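Local coordinates for insulinase family protease (Yersinia pestis, PDB 3GO9), which is a predicted insulinase-family (M16) protease with several bound zinc ions, though its zinc motif departs from the active consensus, so peptidase activity is uncertain, at residues A[209-214]-A[238-243]; A[110-115]-A[244-249]; A[65-70]-A[196-201]; A[52-57]-A[114-119]; A[25-30]-A[39-44]. All coordinates share one frame; numbering follows the deposited sequence.

Contact 1 (A[209-214]-A[238-243])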
# COMPACT_ATOMS: atom_id res chain seq x y z
N PRO A 209 5.67 -6.11 22.33
CA PRO A 209 4.96 -4.82 22.22
C PRO A 209 5.73 -3.79 21.44
O PRO A 209 5.14 -2.89 20.82
CB PRO A 209 4.71 -4.39 23.67
CG PRO A 209 5.60 -5.31 24.51
CD PRO A 209 5.72 -6.59 23.70
N ASP A 210 7.07 -3.91 21.48
CA ASP A 210 7.91 -3.00 20.72
C ASP A 210 7.84 -3.17 19.21
O ASP A 210 8.37 -2.32 18.46
CB ASP A 210 9.37 -3.10 21.23
CG ASP A 210 9.99 -4.47 21.02
OD1 ASP A 210 9.25 -5.47 21.05
OD2 ASP A 210 11.25 -4.54 20.89
N ALA A 211 7.17 -4.24 18.75
CA ALA A 211 6.95 -4.50 17.35
C ALA A 211 5.49 -4.27 16.95
O ALA A 211 5.11 -4.70 15.88
CB ALA A 211 7.35 -5.91 17.03
N MSE A 212 4.74 -3.55 17.78
CA MSE A 212 3.29 -3.36 17.55
C MSE A 212 2.89 -1.90 17.54
O MSE A 212 3.38 -1.11 18.34
CB MSE A 212 2.46 -4.05 18.63
CG MSE A 212 2.77 -5.53 18.73
SE MSE A 212 1.59 -6.37 19.99
CE MSE A 212 2.22 -8.21 19.80
N THR A 213 1.95 -1.59 16.67
CA THR A 213 1.29 -0.28 16.66
C THR A 213 -0.19 -0.47 16.46
O THR A 213 -0.62 -1.13 15.48
CB THR A 213 1.79 0.64 15.55
OG1 THR A 213 3.24 0.74 15.61
CG2 THR A 213 1.20 2.00 15.63
N LEU A 214 -0.95 0.15 17.36
CA LEU A 214 -2.40 0.21 17.21
C LEU A 214 -2.84 1.55 16.63
O LEU A 214 -2.38 2.60 17.11
CB LEU A 214 -3.08 0.02 18.57
CG LEU A 214 -4.61 0.10 18.57
CD1 LEU A 214 -5.28 -1.08 17.91
CD2 LEU A 214 -5.12 0.28 20.03
N GLY A 238 8.17 -8.60 26.58
CA GLY A 238 9.10 -9.02 25.55
C GLY A 238 9.64 -7.85 24.78
O GLY A 238 9.08 -6.75 24.81
N LYS A 239 10.81 -8.05 24.16
CA LYS A 239 11.48 -7.01 23.41
C LYS A 239 12.27 -7.75 22.35
O LYS A 239 12.79 -8.87 22.62
CB LYS A 239 12.40 -6.18 24.32
CG LYS A 239 13.03 -4.95 23.73
CD LYS A 239 14.00 -4.28 24.73
CE LYS A 239 14.89 -3.27 24.03
NZ LYS A 239 14.09 -2.16 23.42
N ARG A 240 12.35 -7.16 21.18
CA ARG A 240 13.15 -7.66 20.08
C ARG A 240 14.64 -7.42 20.30
O ARG A 240 15.05 -6.30 20.50
CB ARG A 240 12.83 -6.89 18.81
CG ARG A 240 11.47 -7.05 18.36
CD ARG A 240 11.26 -8.47 17.97
NE ARG A 240 9.99 -8.69 17.33
CZ ARG A 240 9.66 -8.56 16.05
NH1 ARG A 240 10.46 -8.16 15.10
NH2 ARG A 240 8.45 -8.89 15.70
N THR A 241 15.47 -8.43 20.13
CA THR A 241 16.92 -8.12 20.16
C THR A 241 17.49 -7.39 18.90
O THR A 241 18.47 -6.64 19.05
CB THR A 241 17.79 -9.31 20.48
OG1 THR A 241 18.26 -9.86 19.26
CG2 THR A 241 17.06 -10.36 21.37
N ALA A 242 16.88 -7.60 17.71
CA ALA A 242 17.32 -6.97 16.42
C ALA A 242 16.22 -6.06 15.84
O ALA A 242 15.02 -6.20 16.19
CB ALA A 242 17.67 -8.05 15.41
N PRO A 243 16.59 -5.16 14.90
CA PRO A 243 15.50 -4.43 14.20
C PRO A 243 14.55 -5.43 13.49
O PRO A 243 15.00 -6.51 13.03
CB PRO A 243 16.24 -3.53 13.18
CG PRO A 243 17.72 -3.46 13.70
CD PRO A 243 17.94 -4.79 14.41
O HOH W 1 13.02 -2.62 21.20

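Contact 2 (A[110-115]-A[244-249])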
# COMPACT_ATOMS: atom_id res chain seq x y z
N SER A 110 1.99 -11.02 5.81
CA SER A 110 2.86 -10.71 4.70
C SER A 110 4.28 -11.10 5.08
O SER A 110 4.50 -11.89 6.00
CB SER A 110 2.67 -9.21 4.35
OG SER A 110 3.38 -8.84 3.18
N TYR A 111 5.26 -10.59 4.33
CA TYR A 111 6.65 -10.91 4.56
C TYR A 111 7.16 -10.33 5.86
O TYR A 111 7.91 -10.94 6.56
CB TYR A 111 7.44 -10.35 3.34
CG TYR A 111 7.11 -11.04 2.09
CD1 TYR A 111 7.67 -12.30 1.80
CD2 TYR A 111 6.19 -10.53 1.17
CE1 TYR A 111 7.30 -12.98 0.62
CE2 TYR A 111 5.86 -11.20 0.02
CZ TYR A 111 6.43 -12.42 -0.27
OH TYR A 111 6.07 -13.10 -1.43
N ASP A 112 6.77 -9.07 6.15
CA ASP A 112 7.32 -8.35 7.29
C ASP A 112 6.31 -7.75 8.23
O ASP A 112 6.69 -7.04 9.15
CB ASP A 112 8.36 -7.28 6.86
CG ASP A 112 7.81 -6.15 6.07
OD1 ASP A 112 6.59 -6.11 5.86
OD2 ASP A 112 8.65 -5.31 5.62
N PHE A 113 5.05 -8.12 8.06
CA PHE A 113 4.00 -7.68 8.96
C PHE A 113 2.82 -8.62 8.98
O PHE A 113 2.58 -9.40 8.05
CB PHE A 113 3.52 -6.23 8.66
CG PHE A 113 2.71 -6.10 7.43
CD1 PHE A 113 1.31 -6.24 7.47
CD2 PHE A 113 3.32 -5.84 6.19
CE1 PHE A 113 0.55 -6.09 6.32
CE2 PHE A 113 2.54 -5.76 5.02
CZ PHE A 113 1.20 -5.84 5.09
N THR A 114 2.06 -8.50 10.06
CA THR A 114 0.68 -9.00 10.18
C THR A 114 -0.21 -7.82 10.56
O THR A 114 0.11 -7.06 11.49
CB THR A 114 0.63 -10.04 11.28
OG1 THR A 114 1.47 -11.13 10.87
CG2 THR A 114 -0.76 -10.63 11.51
N LEU A 115 -1.37 -7.71 9.93
CA LEU A 115 -2.28 -6.59 10.16
C LEU A 115 -3.62 -7.17 10.56
O LEU A 115 -4.26 -7.90 9.75
CB LEU A 115 -2.45 -5.78 8.86
CG LEU A 115 -3.54 -4.69 8.88
CD1 LEU A 115 -3.12 -3.62 9.83
CD2 LEU A 115 -3.78 -4.08 7.49
N ALA A 244 13.26 -5.10 13.43
CA ALA A 244 12.34 -5.96 12.69
C ALA A 244 12.78 -6.10 11.22
O ALA A 244 13.37 -5.20 10.62
CB ALA A 244 10.85 -5.43 12.75
N ALA A 245 12.50 -7.27 10.67
CA ALA A 245 12.64 -7.53 9.25
C ALA A 245 11.93 -6.50 8.39
O ALA A 245 10.80 -6.06 8.70
CB ALA A 245 12.10 -8.90 8.93
N VAL A 246 12.61 -6.11 7.30
CA VAL A 246 12.06 -5.25 6.29
C VAL A 246 12.14 -5.99 4.94
O VAL A 246 13.18 -6.58 4.53
CB VAL A 246 12.80 -3.87 6.25
CG1 VAL A 246 12.32 -3.02 5.09
CG2 VAL A 246 12.56 -3.12 7.57
N ALA A 247 11.01 -6.05 4.28
CA ALA A 247 10.95 -6.76 3.03
C ALA A 247 11.49 -5.77 1.96
O ALA A 247 10.97 -4.66 1.84
CB ALA A 247 9.56 -7.15 2.72
N THR A 248 12.48 -6.22 1.19
CA THR A 248 13.07 -5.46 0.06
C THR A 248 13.21 -6.30 -1.26
O THR A 248 13.63 -7.47 -1.28
CB THR A 248 14.48 -5.03 0.41
OG1 THR A 248 15.30 -6.19 0.58
CG2 THR A 248 14.45 -4.18 1.70
N LEU A 249 12.87 -5.63 -2.36
CA LEU A 249 12.96 -6.27 -3.71
C LEU A 249 14.26 -5.90 -4.42
O LEU A 249 14.81 -4.84 -4.16
CB LEU A 249 11.81 -5.78 -4.54
CG LEU A 249 10.41 -6.28 -4.22
CD1 LEU A 249 9.37 -5.51 -5.00
CD2 LEU A 249 10.36 -7.78 -4.56
O HOH W 2 9.19 -7.64 10.20

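Contact 3 (A[65-70]-A[196-201])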
# COMPACT_ATOMS: atom_id res chain seq x y z
N THR A 65 13.05 -22.63 8.69
CA THR A 65 12.36 -23.65 7.94
C THR A 65 11.54 -24.61 8.74
O THR A 65 10.71 -25.30 8.13
CB THR A 65 13.30 -24.48 7.03
OG1 THR A 65 14.31 -25.03 7.83
CG2 THR A 65 13.89 -23.60 5.99
N GLN A 66 11.67 -24.62 10.06
CA GLN A 66 10.82 -25.42 10.92
C GLN A 66 9.55 -24.66 11.31
O GLN A 66 8.81 -25.15 12.19
CB GLN A 66 11.59 -25.81 12.18
CG GLN A 66 12.90 -26.54 11.83
CD GLN A 66 12.68 -27.66 10.88
OE1 GLN A 66 13.06 -27.60 9.71
NE2 GLN A 66 12.05 -28.72 11.37
N GLU A 67 9.37 -23.46 10.76
CA GLU A 67 8.29 -22.54 11.17
C GLU A 67 7.47 -22.04 10.01
O GLU A 67 6.77 -21.04 10.14
CB GLU A 67 8.84 -21.34 11.94
CG GLU A 67 9.54 -21.77 13.26
CD GLU A 67 10.38 -20.67 13.89
OE1 GLU A 67 10.83 -19.71 13.17
OE2 GLU A 67 10.58 -20.74 15.13
N VAL A 68 7.60 -22.69 8.85
CA VAL A 68 6.94 -22.27 7.64
C VAL A 68 5.44 -22.18 7.89
O VAL A 68 4.82 -23.13 8.41
CB VAL A 68 7.24 -23.28 6.51
CG1 VAL A 68 6.36 -23.00 5.31
CG2 VAL A 68 8.76 -23.26 6.16
N GLY A 69 4.88 -21.02 7.58
CA GLY A 69 3.44 -20.81 7.69
C GLY A 69 2.98 -20.40 9.09
O GLY A 69 1.76 -20.16 9.29
N PHE A 70 3.89 -20.37 10.07
CA PHE A 70 3.51 -20.06 11.45
C PHE A 70 2.88 -18.67 11.57
O PHE A 70 1.85 -18.50 12.23
CB PHE A 70 4.70 -20.17 12.42
CG PHE A 70 5.03 -21.56 12.87
CD1 PHE A 70 4.54 -22.70 12.25
CD2 PHE A 70 5.82 -21.72 14.00
CE1 PHE A 70 4.84 -23.94 12.77
CE2 PHE A 70 6.13 -22.95 14.49
CZ PHE A 70 5.66 -24.07 13.87
N VAL A 196 3.14 -27.88 18.35
CA VAL A 196 2.40 -26.79 18.97
C VAL A 196 3.32 -26.02 19.94
O VAL A 196 3.24 -24.79 20.05
CB VAL A 196 1.08 -27.29 19.64
CG1 VAL A 196 0.45 -26.24 20.47
CG2 VAL A 196 0.09 -27.83 18.54
N GLU A 197 4.26 -26.74 20.57
CA GLU A 197 5.18 -26.06 21.49
C GLU A 197 6.08 -25.06 20.73
O GLU A 197 6.30 -23.94 21.21
CB GLU A 197 6.00 -27.08 22.27
CG GLU A 197 5.10 -27.96 23.21
CD GLU A 197 4.43 -27.15 24.29
OE1 GLU A 197 5.05 -26.17 24.79
OE2 GLU A 197 3.29 -27.50 24.66
N LYS A 198 6.52 -25.44 19.55
CA LYS A 198 7.38 -24.59 18.74
C LYS A 198 6.57 -23.39 18.23
O LYS A 198 7.09 -22.28 18.11
CB LYS A 198 7.99 -25.31 17.57
CG LYS A 198 9.08 -24.49 16.90
CD LYS A 198 9.96 -25.30 15.97
CE LYS A 198 11.17 -25.88 16.74
NZ LYS A 198 12.24 -26.30 15.78
N LEU A 199 5.33 -23.65 17.90
CA LEU A 199 4.44 -22.54 17.49
C LEU A 199 4.29 -21.51 18.61
O LEU A 199 4.29 -20.31 18.34
CB LEU A 199 3.13 -23.12 17.00
CG LEU A 199 2.06 -22.13 16.54
CD1 LEU A 199 2.49 -21.26 15.36
CD2 LEU A 199 0.78 -22.84 16.21
N LYS A 200 4.09 -21.97 19.84
CA LYS A 200 3.91 -21.05 20.96
C LYS A 200 5.21 -20.26 21.18
O LYS A 200 5.18 -19.09 21.47
CB LYS A 200 3.60 -21.82 22.25
CG LYS A 200 2.31 -22.56 22.28
CD LYS A 200 2.17 -23.27 23.69
CE LYS A 200 1.31 -24.53 23.64
NZ LYS A 200 0.63 -24.82 24.92
N GLN A 201 6.34 -20.92 21.04
CA GLN A 201 7.62 -20.27 21.22
C GLN A 201 7.83 -19.19 20.17
O GLN A 201 8.28 -18.07 20.48
CB GLN A 201 8.74 -21.31 21.15
CG GLN A 201 8.71 -22.19 22.37
CD GLN A 201 9.85 -23.20 22.39
OE1 GLN A 201 10.11 -23.92 21.41
NE2 GLN A 201 10.55 -23.26 23.53

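Contact 4 (A[52-57]-A[114-119])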
# COMPACT_ATOMS: atom_id res chain seq x y z
N LEU A 52 -10.14 0.11 13.63
CA LEU A 52 -9.00 -0.25 14.43
C LEU A 52 -8.06 -1.12 13.60
O LEU A 52 -8.49 -2.07 12.90
CB LEU A 52 -9.43 -1.01 15.70
CG LEU A 52 -10.31 -0.26 16.70
CD1 LEU A 52 -11.75 -0.47 16.36
CD2 LEU A 52 -10.07 -0.86 18.07
N ARG A 53 -6.76 -0.88 13.71
CA ARG A 53 -5.78 -1.69 13.02
C ARG A 53 -4.65 -1.98 14.01
O ARG A 53 -4.15 -1.05 14.66
CB ARG A 53 -5.22 -0.98 11.77
CG ARG A 53 -6.28 -0.61 10.80
CD ARG A 53 -6.80 -1.76 9.98
NE ARG A 53 -7.69 -1.18 8.98
CZ ARG A 53 -8.97 -0.87 9.19
NH1 ARG A 53 -9.58 -1.17 10.30
NH2 ARG A 53 -9.66 -0.19 8.29
N LEU A 54 -4.25 -3.24 14.12
CA LEU A 54 -3.09 -3.58 14.91
C LEU A 54 -2.10 -4.13 13.94
O LEU A 54 -2.35 -5.19 13.34
CB LEU A 54 -3.39 -4.59 16.03
CG LEU A 54 -2.18 -5.05 16.87
CD1 LEU A 54 -1.69 -3.88 17.79
CD2 LEU A 54 -2.58 -6.26 17.72
N ILE A 55 -0.98 -3.42 13.78
CA ILE A 55 0.14 -3.96 13.00
C ILE A 55 1.16 -4.56 13.94
O ILE A 55 1.59 -3.94 14.93
CB ILE A 55 0.85 -2.89 12.09
CG1 ILE A 55 -0.07 -2.37 11.03
CG2 ILE A 55 2.12 -3.55 11.39
CD1 ILE A 55 0.54 -1.16 10.23
N VAL A 56 1.52 -5.80 13.64
CA VAL A 56 2.60 -6.51 14.36
C VAL A 56 3.69 -6.72 13.31
O VAL A 56 3.42 -7.28 12.24
CB VAL A 56 2.12 -7.88 14.91
CG1 VAL A 56 3.26 -8.59 15.69
CG2 VAL A 56 0.84 -7.74 15.83
N ASN A 57 4.92 -6.29 13.60
CA ASN A 57 6.02 -6.40 12.65
C ASN A 57 6.61 -7.81 12.64
O ASN A 57 7.81 -8.01 12.96
CB ASN A 57 7.10 -5.38 12.98
CG ASN A 57 6.64 -3.97 12.85
OD1 ASN A 57 5.84 -3.63 11.94
ND2 ASN A 57 7.16 -3.13 13.71
N THR A 114 2.06 -8.50 10.06
CA THR A 114 0.68 -9.00 10.18
C THR A 114 -0.21 -7.82 10.56
O THR A 114 0.11 -7.06 11.49
CB THR A 114 0.63 -10.04 11.28
OG1 THR A 114 1.47 -11.13 10.87
CG2 THR A 114 -0.76 -10.63 11.51
N LEU A 115 -1.37 -7.71 9.93
CA LEU A 115 -2.28 -6.59 10.16
C LEU A 115 -3.62 -7.17 10.56
O LEU A 115 -4.26 -7.90 9.75
CB LEU A 115 -2.45 -5.78 8.86
CG LEU A 115 -3.54 -4.69 8.88
CD1 LEU A 115 -3.12 -3.62 9.83
CD2 LEU A 115 -3.78 -4.08 7.49
N TYR A 116 -4.07 -6.84 11.80
CA TYR A 116 -5.40 -7.18 12.30
C TYR A 116 -6.33 -6.00 12.09
O TYR A 116 -5.96 -4.87 12.38
CB TYR A 116 -5.36 -7.52 13.80
CG TYR A 116 -4.57 -8.79 14.09
CD1 TYR A 116 -5.15 -9.99 14.02
CD2 TYR A 116 -3.19 -8.74 14.38
CE1 TYR A 116 -4.46 -11.15 14.35
CE2 TYR A 116 -2.47 -9.93 14.61
CZ TYR A 116 -3.13 -11.11 14.62
OH TYR A 116 -2.50 -12.34 14.80
N SER A 117 -7.57 -6.26 11.66
CA SER A 117 -8.48 -5.18 11.31
C SER A 117 -9.87 -5.43 11.88
O SER A 117 -10.46 -6.49 11.62
CB SER A 117 -8.61 -4.98 9.80
OG SER A 117 -7.36 -4.72 9.13
N LEU A 118 -10.40 -4.43 12.57
CA LEU A 118 -11.78 -4.40 13.03
C LEU A 118 -12.44 -3.07 12.63
O LEU A 118 -11.80 -2.00 12.62
CB LEU A 118 -11.88 -4.60 14.54
CG LEU A 118 -11.78 -6.06 14.99
CD1 LEU A 118 -11.28 -6.25 16.41
CD2 LEU A 118 -13.19 -6.67 14.89
N SER A 119 -13.73 -3.11 12.31
CA SER A 119 -14.51 -1.94 11.92
C SER A 119 -15.80 -2.05 12.71
O SER A 119 -16.56 -3.02 12.48
CB SER A 119 -14.85 -2.03 10.41
OG SER A 119 -15.80 -1.02 10.03

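Contact 5 (A[25-30]-A[39-44])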
# COMPACT_ATOMS: atom_id res chain seq x y z
N ALA A 25 -3.23 16.26 13.84
CA ALA A 25 -4.49 15.57 14.04
C ALA A 25 -4.28 14.11 14.49
O ALA A 25 -5.15 13.54 15.19
CB ALA A 25 -5.31 15.61 12.81
N TRP A 26 -3.16 13.50 14.10
CA TRP A 26 -2.80 12.14 14.51
C TRP A 26 -2.06 12.17 15.82
O TRP A 26 -0.83 12.48 15.81
CB TRP A 26 -1.97 11.43 13.45
CG TRP A 26 -2.79 10.82 12.37
CD1 TRP A 26 -3.08 11.33 11.17
CD2 TRP A 26 -3.42 9.56 12.44
NE1 TRP A 26 -3.83 10.48 10.45
CE2 TRP A 26 -4.09 9.37 11.22
CE3 TRP A 26 -3.49 8.58 13.43
CZ2 TRP A 26 -4.80 8.24 10.95
CZ3 TRP A 26 -4.19 7.43 13.15
CH2 TRP A 26 -4.84 7.27 11.91
N GLN A 27 -2.80 11.89 16.91
CA GLN A 27 -2.30 11.81 18.27
C GLN A 27 -1.52 10.53 18.41
O GLN A 27 -1.95 9.48 17.94
CB GLN A 27 -3.41 11.79 19.30
CG GLN A 27 -4.47 12.90 19.12
CD GLN A 27 -5.63 12.78 20.06
OE1 GLN A 27 -6.79 12.89 19.63
NE2 GLN A 27 -5.34 12.53 21.34
N GLN A 28 -0.38 10.59 19.05
CA GLN A 28 0.43 9.37 19.18
C GLN A 28 0.95 9.19 20.58
O GLN A 28 1.14 10.15 21.33
CB GLN A 28 1.59 9.45 18.24
CG GLN A 28 1.17 9.76 16.78
CD GLN A 28 2.33 9.80 15.87
OE1 GLN A 28 2.55 8.88 15.09
NE2 GLN A 28 3.09 10.88 15.93
N GLY A 29 1.13 7.96 20.98
CA GLY A 29 1.74 7.69 22.26
C GLY A 29 2.48 6.37 22.24
O GLY A 29 2.38 5.59 21.27
N LYS A 30 3.22 6.13 23.32
CA LYS A 30 3.99 4.90 23.51
C LYS A 30 3.79 4.48 24.96
O LYS A 30 3.84 5.30 25.86
CB LYS A 30 5.50 5.08 23.23
CG LYS A 30 5.88 4.89 21.83
CD LYS A 30 7.38 4.81 21.59
CE LYS A 30 7.69 5.14 20.13
NZ LYS A 30 7.32 4.06 19.16
N LEU A 39 -4.02 7.74 17.14
CA LEU A 39 -5.44 7.96 17.14
C LEU A 39 -5.77 9.21 16.29
O LEU A 39 -5.18 10.29 16.45
CB LEU A 39 -5.91 8.18 18.58
CG LEU A 39 -7.28 8.73 18.82
CD1 LEU A 39 -8.35 7.85 18.17
CD2 LEU A 39 -7.43 8.82 20.35
N LEU A 40 -6.74 9.06 15.40
CA LEU A 40 -7.28 10.15 14.66
C LEU A 40 -8.75 10.31 15.04
O LEU A 40 -9.58 9.52 14.61
CB LEU A 40 -7.18 9.88 13.13
CG LEU A 40 -7.67 11.04 12.24
CD1 LEU A 40 -6.87 12.32 12.48
CD2 LEU A 40 -7.72 10.69 10.73
N ALA A 41 -9.07 11.31 15.86
CA ALA A 41 -10.49 11.58 16.13
C ALA A 41 -11.13 12.27 14.92
O ALA A 41 -10.54 13.20 14.34
CB ALA A 41 -10.60 12.50 17.39
N THR A 42 -12.36 11.87 14.57
CA THR A 42 -13.03 12.39 13.37
C THR A 42 -14.42 12.93 13.73
O THR A 42 -15.45 12.33 13.41
CB THR A 42 -13.14 11.30 12.30
OG1 THR A 42 -13.91 10.20 12.81
CG2 THR A 42 -11.73 10.84 11.88
N PRO A 43 -14.44 14.10 14.34
CA PRO A 43 -15.76 14.66 14.65
C PRO A 43 -16.50 15.08 13.37
O PRO A 43 -17.71 15.28 13.45
CB PRO A 43 -15.41 15.89 15.51
CG PRO A 43 -14.03 16.21 15.18
CD PRO A 43 -13.36 14.91 14.91
N GLN A 44 -15.81 15.27 12.26
CA GLN A 44 -16.44 15.51 10.95
C GLN A 44 -17.12 14.26 10.38
O GLN A 44 -17.88 14.35 9.40
CB GLN A 44 -15.42 16.05 9.94
CG GLN A 44 -14.46 15.05 9.28
CD GLN A 44 -13.33 14.55 10.18
OE1 GLN A 44 -13.19 14.98 11.36
NE2 GLN A 44 -12.51 13.62 9.62
O HOH W 3 -7.06 13.18 16.80

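Contact 1 (A[209-214]-A[238-243])
Asp-210 and Arg-240 make the one direct hydrogen bond between 209-214 and 238-243, and it joins a side chain to a backbone. The amide of Arg-240 approaches Asp-210 OD2 on the syn lone pair, with N and OD2 2.9 Å apart and the N-H pointing almost straight at the oxygen (165°). The carboxylate reaches this amide because CG of Asp-210 is tucked between its own backbone N and carbonyl carbon (chi1 63°). The other oxygen, OD1, is held by the hydroxyl of Thr-208, so both ends of the group are gripped and its rotation is fixed.

Pro-209 and Asp-210 form a short 3-10 segment between helix 196-206 and strand 212-218, an interior strand of the large mixed sheet of this M16-type domain. The partner loop follows helix 222-233, so the contact ties the entrance of a central strand to the chain leaving the next helix.

Charge may contribute at longer range. A water donates to Asp-210 OD2 at 2.6 Å and accepts from Lys-239 NZ, bridging two groups whose nearest charged atoms, OD2 and NZ, are 4.5 Å apart. The aliphatic part of the lysine crosses the aspartate at about a right angle, with CG 3.4 Å from Asp-210 OD2.

Van der Waals contacts of carbon with polar groups make up the rest. The methyl of Ala-211 sits over one face of the Arg-240 guanidinium, displaced toward its rim, with CB 3.4 Å from NH2. That same NH2 bonds to the carbonyl oxygens of Trp-206 and Asn-57. At the start of 209-214, Pro-209 CD lies 3.5 Å from Gly-238 O.

Contact 2 (A[110-115]-A[244-249])
Asp-112 meets Ala-247 in the tight part of this contact, where a carboxylate takes a backbone amide from a chain with no regular structure. Ala-247 N lies 2.8 Å from Asp-112 OD2, and its N-H points well at the oxygen (161°). The donor does not lie in the carboxylate plane; it comes from above, 40° out of it. A chi1 of 66° folds the Asp-112 carboxylate back over its own backbone, and OD2 also reaches over the main chain of the loop, 3.5 Å from CA of Val-246. Apolar carbons close in beside the bond: the methyl CB of Ala-247 is 3.9 Å from Tyr-111 CB, while the tyrosine ring turns off elsewhere and its hydroxyl bonds to Trp-172.

The other end is looser. CB of Asp-112 touches Ala-245 O at 3.3 Å, but beyond it a water stands between two carbonyl oxygens, 2.7 Å from Ala-245 O and in similar reach of Asp-112 O. Val-246, on the exposed side, directs its CB away from the facing segment.

Residues 110-115 lead into strand 114-120 of the large sheet, whereas 244-249 belongs to the long connection from helix 222-233 to strand 257-261 of the smaller sheet. Ala-247 also packs on Tyr-325, and Val-246 on Gln-326, in the turn between strands 316-324 and 327-336, so the connection runs between the two sheets.

Contact 3 (A[65-70]-A[196-201])
Phe-70 packs its ring against Leu-199 and Lys-198 on helix 196-206, and these three residues account for most of the buried surface. CD1 of Leu-199 stands over one face of the phenyl ring in a CH-pi contact, 3.8 Å from the centroid and shifted toward the rim. The opposite face lies on Glu-67 CA, so the ring is sandwiched between the helix and its own beta turn. Its CE2 reaches past the methyl to the helix backbone, 3.5 Å from Leu-199 CA.

Lys-198 makes its contact along the chain. CG runs 4.1 Å from Phe-70 CE2, and a bend at chi3 (-91°) carries NZ to within 3.7 Å of Gln-66 CB. Glu-67 offers an opposite charge, but its OE2 is 5.8 Å from Lys-198 NZ, too far for a salt bridge, and its OE1 is held by the amide of Asn-64.

A type II turn from Glu-67 to Phe-70 places Gly-69 at the N-cap of helix 70-80. This helix carries His-72, a ligand of a bound zinc, and probably corresponds to the helix that bears the HXXEH motif in active M16 peptidases; here the first histidine is kept but the glutamate and second histidine are not.

Contact 4 (A[52-57]-A[114-119])
Two neighbouring strands of the large mixed sheet, 50-56 and 114-120, run antiparallel, their axes 4.6 Å apart and inclined at 166°. The ladder is regular: Leu-52, Leu-54 and Val-56 form hydrogen-bonded pairs with Leu-118, Tyr-116 and Thr-114, six backbone bonds in all, while Arg-53 with Ser-117 and Ile-55 with Leu-115 are the non-hydrogen-bonded pairs.

Arg-53, Ile-55, Leu-115 and Ser-117 share one face. Its Ile-55/Leu-115 end is apolar, with Leu-115 CD1 3.5 Å from Ile-55 CG1 and resting against CB of Arg-53. At the polar end the arginine bends at chi2 (-76°) and lies back over its partner strand, bringing CD to 3.1 Å from Ser-117 OG. Its NH1 bonds to Leu-52 O at 3.0 Å from well above the carbonyl plane, whereas Leu-118 N reaches that oxygen from the opposite face, so one buried acceptor serves two donors. NH2 forms a salt bridge with Glu-51. A bound zinc lies about 7 Å from this side chain.

The other face carries Leu-52, Leu-54, Val-56, Thr-114, Tyr-116 and Leu-118. Val-56 CG2 meets the edge of the tyrosine ring, 4.2 Å from CE2, and the tyrosine hydroxyl bonds to that of Tyr-207.

Helix 125-140 packs on this second face through Leu-132, Leu-135 and Thr-138, and helix 388-401 packs on the first through Leu-396, while strand 212-218 continues the sheet beyond 50-56.

Contact 5 (A[25-30]-A[39-44])
Trp-26 and Leu-40 cross at about a right angle, the leucine pressing on one face of the indole. Leu-40 CB stands 3.5 Å from the centroid of the six-membered ring and only 7° off its normal, a CH-pi contact of nearly perpendicular approach. CD2 follows the same ring, 3.8 Å from Trp-26 CZ2. The leucine's CG lies anti to its backbone N (chi1 -177°), and from there the other methyl, CD1, turns to Ala-25, 3.7 Å from its CB. Arg-395 of helix 388-401 adds a cation-pi interaction to the indole.

These residues belong to a beta hairpin, strands 26-30 and 36-41, at one margin of the large mixed sheet: 26-30 is an outermost strand, and 36-41 has strand 212-218 on its far flank. Gln-27 and Leu-39 form a hydrogen-bonded antiparallel pair, with Gln-27 N donating to Leu-39 O at 2.9 Å and Leu-39 N returning to Gln-27 O at 2.8 Å. The first of these bonds is clearly bent (144°).

The side chains of this pair behave quite differently from the first. Gln-27 and Leu-39 lie side by side and point the same way, with OE1 4.2 Å from Leu-39 CD2. Leu-39 then packs on Ser-222 and Ile-225 of helix 222-233. The amide oxygen of Gln-27 also shares a water with Ala-41, whose N donates to that water at 2.9 Å.

Contacts 3 and 4 are buried; contacts 1, 2 and 5 are only partly so, and each of these three has a water. Contact 4 is a full backbone ladder, and contact 5 repeats its antiparallel logic with two bonds at the sheet margin. Contact 1 joins this sheet between them, since strand 212-218 lies between 36-41 and 50-56: Ala-211 O and Thr-213 O meet the amides of Asn-57 and Ile-55. Contacts 2 and 4 both use strand 114-120, sharing Thr-114 and Leu-115. Contacts 1 and 2 follow one another on a single connecting chain, and both spend an aspartate on a loop amide. Contact 3 relies on aromatic and aliphatic packing, without a hydrogen bond across it.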